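Local coordinates for protein excinuclease ABC, subunit A. (Deinococcus radiodurans, PDB 2VF7) that probably binds DNA and takes part in damage recognition and excision repair as a zinc-containing, ATP-hydrolysing UvrA-family member of the ABC superfamily, at residues Q480-T491 / L764-L772; T713-L722 / E735-R746. The protein carries 1 engineered substitution. All coordinates share one frame; numbering follows the deposited sequence. Where two conformers were deposited one is given.

Contact 1 of 2, residues Q480-T491 / L764-L772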
loop_
_atom_site.group_PDB
_atom_site.type_symbol
_atom_site.label_atom_id
_atom_site.label_comp_id
_atom_site.label_asym_id
_atom_site.label_seq_id
_atom_site.Cartn_x
_atom_site.Cartn_y
_atom_site.Cartn_z
ATOM N N GLN A 480 16.941 8.159 37.948
ATOM C CA GLN A 480 18.256 8.705 37.590
ATOM C C GLN A 480 18.177 9.926 36.658
ATOM O O GLN A 480 19.132 10.709 36.588
ATOM C CB GLN A 480 19.151 7.627 36.987
ATOM C CG GLN A 480 19.399 6.419 37.891
ATOM C CD GLN A 480 20.163 5.319 37.177
ATOM O OE1 GLN A 480 19.632 4.229 36.937
ATOM N NE2 GLN A 480 21.414 5.607 36.808
ATOM N N THR A 481 17.058 10.085 35.943
ATOM C CA THR A 481 16.754 11.353 35.251
ATOM C C THR A 481 16.591 12.468 36.287
ATOM O O THR A 481 17.171 13.547 36.161
ATOM C CB THR A 481 15.464 11.270 34.408
ATOM O OG1 THR A 481 15.415 10.027 33.702
ATOM C CG2 THR A 481 15.380 12.413 33.424
ATOM N N GLY A 482 15.808 12.191 37.323
ATOM C CA GLY A 482 15.568 13.155 38.396
ATOM C C GLY A 482 16.809 13.553 39.170
ATOM O O GLY A 482 16.847 14.628 39.764
ATOM N N GLN A 483 17.827 12.694 39.157
ATOM C CA GLN A 483 19.071 12.954 39.887
ATOM C C GLN A 483 19.975 13.917 39.140
ATOM O O GLN A 483 20.544 14.833 39.734
ATOM C CB GLN A 483 19.827 11.657 40.168
ATOM C CG GLN A 483 19.209 10.802 41.264
ATOM C CD GLN A 483 19.715 9.375 41.237
ATOM O OE1 GLN A 483 20.808 9.099 40.732
ATOM N NE2 GLN A 483 18.920 8.456 41.771
ATOM N N TYR A 484 20.119 13.698 37.838
ATOM C CA TYR A 484 20.865 14.617 36.987
ATOM C C TYR A 484 20.142 15.948 36.869
ATOM O O TYR A 484 20.759 17.006 36.891
ATOM C CB TYR A 484 21.150 13.976 35.617
ATOM C CG TYR A 484 22.289 12.993 35.724
ATOM C CD1 TYR A 484 22.059 11.675 36.111
ATOM C CD2 TYR A 484 23.610 13.399 35.510
ATOM C CE1 TYR A 484 23.104 10.780 36.259
ATOM C CE2 TYR A 484 24.670 12.506 35.651
ATOM C CZ TYR A 484 24.406 11.200 36.031
ATOM O OH TYR A 484 25.437 10.307 36.177
ATOM N N LEU A 485 18.821 15.876 36.809
ATOM C CA LEU A 485 17.978 17.035 36.567
ATOM C C LEU A 485 17.852 17.931 37.806
ATOM O O LEU A 485 17.856 19.161 37.684
ATOM C CB LEU A 485 16.599 16.557 36.070
ATOM C CG LEU A 485 15.732 17.367 35.104
ATOM C CD1 LEU A 485 16.368 17.497 33.737
ATOM C CD2 LEU A 485 14.369 16.709 34.995
ATOM N N PHE A 486 17.769 17.323 38.993
ATOM C CA PHE A 486 17.494 18.074 40.227
ATOM C C PHE A 486 18.472 17.866 41.394
ATOM O O PHE A 486 18.507 18.687 42.312
ATOM C CB PHE A 486 16.065 17.805 40.737
ATOM C CG PHE A 486 14.982 18.107 39.738
ATOM C CD1 PHE A 486 14.844 19.383 39.191
ATOM C CD2 PHE A 486 14.080 17.114 39.360
ATOM C CE1 PHE A 486 13.839 19.656 38.264
ATOM C CE2 PHE A 486 13.075 17.379 38.446
ATOM C CZ PHE A 486 12.952 18.653 37.901
ATOM N N ALA A 487 19.242 16.780 41.385
ATOM C CA ALA A 487 20.080 16.447 42.549
ATOM C C ALA A 487 21.578 16.632 42.335
ATOM O O ALA A 487 22.361 16.412 43.264
ATOM C CB ALA A 487 19.785 15.036 43.053
ATOM N N ASP A 488 21.962 17.027 41.116
ATOM C CA ASP A 488 23.342 17.398 40.783
ATOM C C ASP A 488 24.320 16.208 40.823
ATOM O O ASP A 488 25.295 16.213 41.595
ATOM C CB ASP A 488 23.817 18.539 41.712
ATOM C CG ASP A 488 25.013 19.303 41.160
ATOM O OD1 ASP A 488 25.776 19.859 41.988
ATOM O OD2 ASP A 488 25.182 19.357 39.913
ATOM N N ARG A 489 24.060 15.193 39.998
ATOM C CA ARG A 489 24.991 14.071 39.866
ATOM C C ARG A 489 26.184 14.453 39.004
ATOM O O ARG A 489 26.052 14.618 37.783
ATOM C CB ARG A 489 24.327 12.815 39.286
ATOM C CG ARG A 489 23.526 11.996 40.270
ATOM C CD ARG A 489 23.898 10.493 40.305
ATOM N NE ARG A 489 24.387 9.913 39.045
ATOM C CZ ARG A 489 24.410 8.604 38.764
ATOM N NH1 ARG A 489 23.954 7.709 39.637
ATOM N NH2 ARG A 489 24.886 8.182 37.600
ATOM N N HIS A 490 27.337 14.602 39.656
ATOM C CA HIS A 490 28.629 14.729 38.976
ATOM C C HIS A 490 29.437 13.455 39.159
ATOM O O HIS A 490 29.233 12.694 40.113
ATOM C CB HIS A 490 29.500 15.848 39.581
ATOM C CG HIS A 490 28.903 17.218 39.524
ATOM N ND1 HIS A 490 29.107 18.149 40.522
ATOM C CD2 HIS A 490 28.130 17.826 38.593
ATOM C CE1 HIS A 490 28.476 19.268 40.212
ATOM N NE2 HIS A 490 27.872 19.097 39.049
ATOM N N THR A 491 30.359 13.240 38.229
ATOM C CA THR A 491 31.609 12.575 38.543
ATOM C C THR A 491 32.588 13.730 38.672
ATOM O O THR A 491 32.678 14.572 37.769
ATOM C CB THR A 491 32.070 11.616 37.436
ATOM O OG1 THR A 491 31.652 12.124 36.161
ATOM C CG2 THR A 491 31.491 10.214 37.659
ATOM N N LEU A 764 22.671 7.431 24.620
ATOM C CA LEU A 764 23.066 7.184 25.997
ATOM C C LEU A 764 22.501 8.210 26.967
ATOM O O LEU A 764 22.485 9.415 26.695
ATOM C CB LEU A 764 24.596 7.096 26.126
ATOM C CG LEU A 764 25.274 5.716 26.240
ATOM C CD1 LEU A 764 24.899 4.808 25.105
ATOM C CD2 LEU A 764 26.787 5.845 26.318
ATOM N N HIS A 765 22.038 7.705 28.105
ATOM C CA HIS A 765 21.560 8.529 29.197
ATOM C C HIS A 765 22.755 9.227 29.893
ATOM O O HIS A 765 23.869 8.695 29.879
ATOM C CB HIS A 765 20.759 7.640 30.148
ATOM C CG HIS A 765 20.025 8.391 31.209
ATOM N ND1 HIS A 765 20.555 8.617 32.462
ATOM C CD2 HIS A 765 18.805 8.969 31.210
ATOM C CE1 HIS A 765 19.695 9.304 33.187
ATOM N NE2 HIS A 765 18.624 9.531 32.450
ATOM N N PRO A 766 22.556 10.446 30.458
ATOM C CA PRO A 766 23.648 11.031 31.246
ATOM C C PRO A 766 24.314 10.053 32.228
ATOM O O PRO A 766 25.506 10.165 32.460
ATOM C CB PRO A 766 22.949 12.174 31.993
ATOM C CG PRO A 766 21.889 12.603 31.053
ATOM C CD PRO A 766 21.405 11.372 30.365
ATOM N N ALA A 767 23.547 9.115 32.789
ATOM C CA ALA A 767 24.078 8.126 33.723
ATOM C C ALA A 767 24.900 7.046 33.021
ATOM O O ALA A 767 25.839 6.505 33.607
ATOM C CB ALA A 767 22.960 7.491 34.534
ATOM N N ASP A 768 24.537 6.731 31.780
ATOM C CA ASP A 768 25.237 5.721 30.996
ATOM C C ASP A 768 26.625 6.220 30.611
ATOM O O ASP A 768 27.574 5.447 30.601
ATOM C CB ASP A 768 24.483 5.367 29.701
ATOM C CG ASP A 768 23.179 4.575 29.926
ATOM O OD1 ASP A 768 23.068 3.741 30.860
ATOM O OD2 ASP A 768 22.258 4.768 29.108
ATOM N N VAL A 769 26.747 7.501 30.276
ATOM C CA VAL A 769 27.991 7.999 29.704
ATOM C C VAL A 769 29.137 7.932 30.703
ATOM O O VAL A 769 30.277 7.693 30.314
ATOM C CB VAL A 769 27.848 9.393 28.974
ATOM C CG1 VAL A 769 26.439 9.928 29.027
ATOM C CG2 VAL A 769 28.858 10.430 29.478
ATOM N N GLU A 770 28.818 8.095 31.986
ATOM C CA GLU A 770 29.772 7.874 33.062
ATOM C C GLU A 770 30.464 6.498 32.954
ATOM O O GLU A 770 31.695 6.409 33.037
ATOM C CB GLU A 770 29.091 8.041 34.428
ATOM C CG GLU A 770 28.344 9.377 34.610
ATOM C CD GLU A 770 28.161 9.799 36.077
ATOM O OE1 GLU A 770 27.781 10.974 36.304
ATOM O OE2 GLU A 770 28.378 8.976 37.002
ATOM N N ARG A 771 29.673 5.445 32.759
ATOM C CA ARG A 771 30.191 4.086 32.555
ATOM C C ARG A 771 30.991 3.943 31.247
ATOM O O ARG A 771 31.959 3.179 31.190
ATOM C CB ARG A 771 29.045 3.058 32.597
ATOM C CG ARG A 771 29.476 1.571 32.587
ATOM C CD ARG A 771 28.358 0.621 32.077
ATOM N NE ARG A 771 27.824 -0.284 33.103
ATOM C CZ ARG A 771 28.453 -1.374 33.564
ATOM N NH1 ARG A 771 29.667 -1.694 33.122
ATOM N NH2 ARG A 771 27.886 -2.142 34.489
ATOM N N LEU A 772 30.591 4.664 30.202
ATOM C CA LEU A 772 31.305 4.621 28.923
ATOM C C LEU A 772 32.674 5.319 29.013
ATOM O O LEU A 772 33.678 4.811 28.504
ATOM C CB LEU A 772 30.449 5.253 27.806
ATOM C CG LEU A 772 30.752 5.073 26.305
ATOM C CD1 LEU A 772 31.876 5.974 25.826
ATOM C CD2 LEU A 772 31.024 3.608 25.940
#

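Contact 2 of 2, residues T713-L722 / E735-R746. Engineered in segment 735-746: R746 (natural residue Gln).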
loop_
_atom_site.group_PDB
_atom_site.type_symbol
_atom_site.label_atom_id
_atom_site.label_comp_id
_atom_site.label_asym_id
_atom_site.label_seq_id
_atom_site.Cartn_x
_atom_site.Cartn_y
_atom_site.Cartn_z
ATOM N N THR A 713 34.023 -7.335 28.185
ATOM C CA THR A 713 34.052 -6.017 27.514
ATOM C C THR A 713 32.651 -5.539 27.078
ATOM O O THR A 713 32.353 -4.358 27.117
ATOM C CB THR A 713 34.990 -5.990 26.270
ATOM O OG1 THR A 713 34.603 -7.022 25.337
ATOM C CG2 THR A 713 36.420 -6.180 26.675
ATOM N N LEU A 714 31.798 -6.464 26.671
ATOM C CA LEU A 714 30.412 -6.121 26.355
ATOM C C LEU A 714 29.633 -5.720 27.582
ATOM O O LEU A 714 28.682 -4.959 27.500
ATOM C CB LEU A 714 29.721 -7.284 25.684
ATOM C CG LEU A 714 30.192 -7.564 24.271
ATOM C CD1 LEU A 714 29.639 -8.913 23.851
ATOM C CD2 LEU A 714 29.729 -6.445 23.306
ATOM N N ARG A 715 30.045 -6.234 28.730
ATOM C CA ARG A 715 29.333 -5.978 29.973
ATOM C C ARG A 715 29.777 -4.652 30.543
ATOM O O ARG A 715 28.943 -3.817 30.891
ATOM C CB ARG A 715 29.545 -7.124 30.957
ATOM C CG ARG A 715 28.347 -7.414 31.823
ATOM C CD ARG A 715 28.551 -8.678 32.666
ATOM N NE ARG A 715 27.973 -8.533 34.001
ATOM C CZ ARG A 715 28.567 -7.901 35.013
ATOM N NH1 ARG A 715 29.763 -7.349 34.854
ATOM N NH2 ARG A 715 27.966 -7.817 36.192
ATOM N N GLU A 716 31.097 -4.459 30.598
ATOM C CA GLU A 716 31.735 -3.198 30.993
ATOM C C GLU A 716 31.226 -1.963 30.232
ATOM O O GLU A 716 31.245 -0.838 30.753
ATOM C CB GLU A 716 33.257 -3.299 30.804
ATOM C CG GLU A 716 34.006 -3.938 31.966
ATOM C CD GLU A 716 35.474 -4.232 31.650
ATOM O OE1 GLU A 716 35.755 -5.010 30.709
ATOM O OE2 GLU A 716 36.355 -3.692 32.366
ATOM N N VAL A 717 30.795 -2.169 28.996
ATOM C CA VAL A 717 30.483 -1.063 28.093
ATOM C C VAL A 717 28.959 -0.739 28.113
ATOM O O VAL A 717 28.494 0.226 27.490
ATOM C CB VAL A 717 31.114 -1.339 26.673
ATOM C CG1 VAL A 717 30.101 -1.877 25.658
ATOM C CG2 VAL A 717 31.848 -0.129 26.161
ATOM N N GLY A 718 28.208 -1.558 28.859
ATOM C CA GLY A 718 26.814 -1.282 29.210
ATOM C C GLY A 718 25.746 -2.151 28.563
ATOM O O GLY A 718 24.555 -1.865 28.714
ATOM N N LEU A 719 26.154 -3.215 27.873
ATOM C CA LEU A 719 25.244 -4.002 27.056
ATOM C C LEU A 719 24.813 -5.351 27.663
ATOM O O LEU A 719 24.510 -6.270 26.944
ATOM C CB LEU A 719 25.848 -4.245 25.666
ATOM C CG LEU A 719 26.260 -3.048 24.800
ATOM C CD1 LEU A 719 26.785 -3.556 23.507
ATOM C CD2 LEU A 719 25.094 -2.121 24.551
ATOM N N GLY A 720 24.744 -5.448 28.977
ATOM C CA GLY A 720 24.419 -6.697 29.619
ATOM C C GLY A 720 23.029 -7.208 29.298
ATOM O O GLY A 720 22.752 -8.387 29.469
ATOM N N TYR A 721 22.160 -6.315 28.829
ATOM C CA TYR A 721 20.761 -6.658 28.586
ATOM C C TYR A 721 20.558 -7.335 27.234
ATOM O O TYR A 721 19.524 -7.956 27.001
ATOM C CB TYR A 721 19.854 -5.412 28.758
ATOM C CG TYR A 721 20.125 -4.273 27.790
ATOM C CD1 TYR A 721 19.402 -4.149 26.608
ATOM C CD2 TYR A 721 21.110 -3.328 28.061
ATOM C CE1 TYR A 721 19.650 -3.117 25.725
ATOM C CE2 TYR A 721 21.376 -2.309 27.181
ATOM C CZ TYR A 721 20.644 -2.201 26.019
ATOM O OH TYR A 721 20.912 -1.165 25.153
ATOM N N LEU A 722 21.550 -7.228 26.351
ATOM C CA LEU A 722 21.433 -7.789 25.020
ATOM C C LEU A 722 21.618 -9.305 25.020
ATOM O O LEU A 722 22.318 -9.829 25.880
ATOM C CB LEU A 722 22.428 -7.115 24.067
ATOM C CG LEU A 722 22.200 -5.634 23.776
ATOM C CD1 LEU A 722 23.227 -5.136 22.811
ATOM C CD2 LEU A 722 20.813 -5.411 23.200
ATOM N N GLU A 735 23.884 1.037 20.378
ATOM C CA GLU A 735 24.102 -0.372 20.732
ATOM C C GLU A 735 25.123 -0.986 19.806
ATOM O O GLU A 735 26.009 -1.679 20.270
ATOM C CB GLU A 735 22.805 -1.181 20.684
ATOM C CG GLU A 735 21.943 -0.973 21.911
ATOM C CD GLU A 735 20.482 -1.428 21.784
ATOM O OE1 GLU A 735 20.041 -1.968 20.750
ATOM O OE2 GLU A 735 19.751 -1.246 22.772
ATOM N N ALA A 736 25.018 -0.713 18.502
ATOM C CA ALA A 736 26.006 -1.222 17.529
ATOM C C ALA A 736 27.388 -0.590 17.655
ATOM O O ALA A 736 28.406 -1.267 17.451
ATOM C CB ALA A 736 25.498 -1.071 16.120
ATOM N N GLN A 737 27.429 0.705 17.954
ATOM C CA GLN A 737 28.699 1.410 18.165
ATOM C C GLN A 737 29.496 0.804 19.331
ATOM O O GLN A 737 30.696 0.556 19.212
ATOM C CB GLN A 737 28.467 2.913 18.400
ATOM C CG GLN A 737 29.774 3.725 18.500
ATOM C CD GLN A 737 29.635 5.206 18.114
ATOM O OE1 GLN A 737 28.524 5.722 17.926
ATOM N NE2 GLN A 737 30.784 5.888 17.969
ATOM N N ARG A 738 28.808 0.567 20.446
ATOM C CA ARG A 738 29.410 0.000 21.648
ATOM C C ARG A 738 29.847 -1.462 21.496
ATOM O O ARG A 738 30.754 -1.884 22.174
ATOM C CB ARG A 738 28.464 0.160 22.842
ATOM C CG ARG A 738 28.305 1.593 23.343
ATOM C CD ARG A 738 27.369 1.664 24.533
ATOM N NE ARG A 738 25.948 1.689 24.152
ATOM C CZ ARG A 738 24.932 1.376 24.968
ATOM N NH1 ARG A 738 25.156 0.984 26.227
ATOM N NH2 ARG A 738 23.678 1.461 24.533
ATOM N N ILE A 739 29.198 -2.230 20.625
ATOM C CA ILE A 739 29.614 -3.614 20.325
ATOM C C ILE A 739 30.964 -3.604 19.587
ATOM O O ILE A 739 31.863 -4.394 19.901
ATOM C CB ILE A 739 28.537 -4.371 19.481
ATOM C CG1 ILE A 739 27.164 -4.328 20.164
ATOM C CG2 ILE A 739 28.931 -5.813 19.189
ATOM C CD1 ILE A 739 26.081 -5.106 19.424
ATOM N N LYS A 740 31.091 -2.689 18.621
ATOM C CA LYS A 740 32.298 -2.533 17.813
ATOM C C LYS A 740 33.455 -2.083 18.668
ATOM O O LYS A 740 34.587 -2.516 18.469
ATOM C CB LYS A 740 32.086 -1.489 16.719
ATOM C CG LYS A 740 31.171 -1.906 15.577
ATOM C CD LYS A 740 30.758 -0.658 14.842
ATOM C CE LYS A 740 29.567 -0.894 13.984
ATOM N NZ LYS A 740 29.979 -1.191 12.600
ATOM N N LEU A 741 33.160 -1.180 19.602
ATOM C CA LEU A 741 34.127 -0.692 20.574
ATOM C C LEU A 741 34.639 -1.805 21.473
ATOM O O LEU A 741 35.841 -1.894 21.699
ATOM C CB LEU A 741 33.506 0.411 21.428
ATOM C CG LEU A 741 34.377 1.262 22.354
ATOM C CD1 LEU A 741 35.604 1.805 21.623
ATOM C CD2 LEU A 741 33.555 2.409 22.965
ATOM N N ALA A 742 33.735 -2.641 21.983
ATOM C CA ALA A 742 34.101 -3.711 22.912
ATOM C C ALA A 742 34.967 -4.760 22.231
ATOM O O ALA A 742 35.891 -5.313 22.841
ATOM C CB ALA A 742 32.871 -4.341 23.528
ATOM N N THR A 743 34.671 -5.006 20.954
ATOM C CA THR A 743 35.467 -5.894 20.109
ATOM C C THR A 743 36.903 -5.380 20.008
ATOM O O THR A 743 37.843 -6.170 19.944
ATOM C CB THR A 743 34.841 -6.054 18.705
ATOM O OG1 THR A 743 33.441 -6.324 18.837
ATOM C CG2 THR A 743 35.479 -7.200 17.946
ATOM N N GLU A 744 37.061 -4.059 20.017
ATOM C CA GLU A 744 38.387 -3.415 19.969
ATOM C C GLU A 744 38.983 -3.024 21.329
ATOM O O GLU A 744 40.079 -2.469 21.378
ATOM C CB GLU A 744 38.338 -2.169 19.077
ATOM C CG GLU A 744 38.188 -2.458 17.606
ATOM C CD GLU A 744 39.314 -3.304 17.080
ATOM O OE1 GLU A 744 40.481 -3.091 17.496
ATOM O OE2 GLU A 744 39.034 -4.188 16.249
ATOM N N LEU A 745 38.277 -3.303 22.423
ATOM C CA LEU A 745 38.722 -2.863 23.750
ATOM C C LEU A 745 39.848 -3.716 24.350
ATOM O O LEU A 745 40.839 -3.173 24.836
ATOM C CB LEU A 745 37.544 -2.782 24.720
ATOM C CG LEU A 745 37.317 -1.425 25.392
ATOM C CD1 LEU A 745 37.203 -0.320 24.347
ATOM C CD2 LEU A 745 36.074 -1.434 26.289
ATOM N N ARG A 746 39.698 -5.039 24.329
ATOM C CA ARG A 746 40.753 -5.933 24.847
ATOM C C ARG A 746 41.913 -6.231 23.874
ATOM O O ARG A 746 42.984 -6.677 24.307
ATOM C CB ARG A 746 40.162 -7.239 25.417
ATOM C CG ARG A 746 39.969 -7.215 26.936
ATOM C CD ARG A 746 39.614 -8.583 27.535
ATOM N NE ARG A 746 40.642 -9.613 27.299
ATOM C CZ ARG A 746 41.841 -9.663 27.885
ATOM N NH1 ARG A 746 42.219 -8.727 28.752
ATOM N NH2 ARG A 746 42.677 -10.652 27.592
#

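Contact 1 of 2, residues Q480-T491 / L764-L772
Y484 lies across the first turn of helix 766-781, whose N-terminus is closed by a capping box between H765 and D768. H765 and P766 follow strand 753-758, where ABC ATPases carry Walker B and then the D-loop; the side chain of H765 is about 6 Å from that of K49, which binds the first ADP. H765 N donates to D768 OD2, which S45 OG also grips. A chi1 of -171° carries the H765 ring away from its own N and along the start of the helix, where ND1 accepts from A767 N at 3.1 Å while the far edge faces helix 480-487. There Q480 O approaches CE1, and NE2 gives T481 OG1 a weak bond of 3.5 Å; the stronger partner of that hydroxyl is D452. P766, fitting the first helical turn, needs no amide hydrogen and lays CB over the Y484 ring as a CH-pi contact, 3.9 Å from its centroid. On the opposite face sits R489 CB, 3.5 Å above the plane, clamping the ring. The small A767 lets Y484 CE1 come to 3.7 Å from its CB. E770, extended beyond CG, comes from the opposite direction and brings OE1 to the ring edge, carboxylate and ring planes 79° apart; the OH to OE1 bond is modelled so short that its details are doubtful. R489 bends at chi2 and chi3 to add its charge, but E770 OE2 lies 3.6 Å from R489 NH2 and well out of the guanidinium plane, a long salt bridge to which no N-H points.

Contact 2 of 2, residues T713-L722 / E735-R746
Y721 turns its CG between its own backbone N and carbonyl carbon (chi1 62°), and E735 sends CG anti to its carbonyl carbon (chi1 -79°) with an extended chain beyond; the two side chains cross at about a right angle, bringing the phenol to the carboxylate. Y721 OH donates to E735 OE2 at 2.7 Å, on the anti side and tilted out of the carboxylate plane, with OE2 near the plane of the tyrosine ring. E735 OE1 is taken by S732 N, so both carboxylate oxygens have a partner. E735 ends the LSGGE signature motif of the ABC fold, and Y721 and L722 line the first ADP pocket. One turn on, R738 bends at chi3, its NE returning to G734 O; in the conformer described, one of two deposited, L719 CD2 sits over the centre of the guanidinium, 3.5 Å from CZ. G718 closes helix 705-716 in a Schellman motif, with the positive phi (110°) that glycine adopts easily. Aliphatic groups fill the rest: L719 CD1 packs against I739 CG1, V717 CG1 rests on R738 CB at 3.8 Å, and L714 CD2 reaches A742 CB, also at 3.8 Å. A742 is small enough to let the helices close in, and T713, its hydroxyl turned back to A710 O, leaves CG2 against CG of R746, an engineered residue, at 3.7 Å. M602 of helix 602-605 touches L714, L719 and L722; helix 766-781 packs on V717 and L745; Q737 NE2 reaches D758 O and, just past the helix, E744 O takes Y755 OH, joining it to strand 753-758.

In the fold
Contact 1 is a surface contact between elements far apart in sequence, whereas contact 2 is buried and local, joining helices 705-716 and 733-743, both within the ABC transporter region of the sequence. Their chemistry follows: the former relies on a clamped tyrosine, a capped helix start and a glutamate in its middle with an arginine beside it, the latter on branched aliphatics with a single phenol-carboxylate bond near the nucleotide. Both lie near the first ADP site. Helix 766-781 and the residues leading into it connect them: L772 packs on V717 and L741, R771 NH1 probably donates to E716 O, and L764 rests on R738. Through them the start of helix 766-781 is packed on helix 705-716 and on helix 733-743, which carries the end of the LSGGE signature.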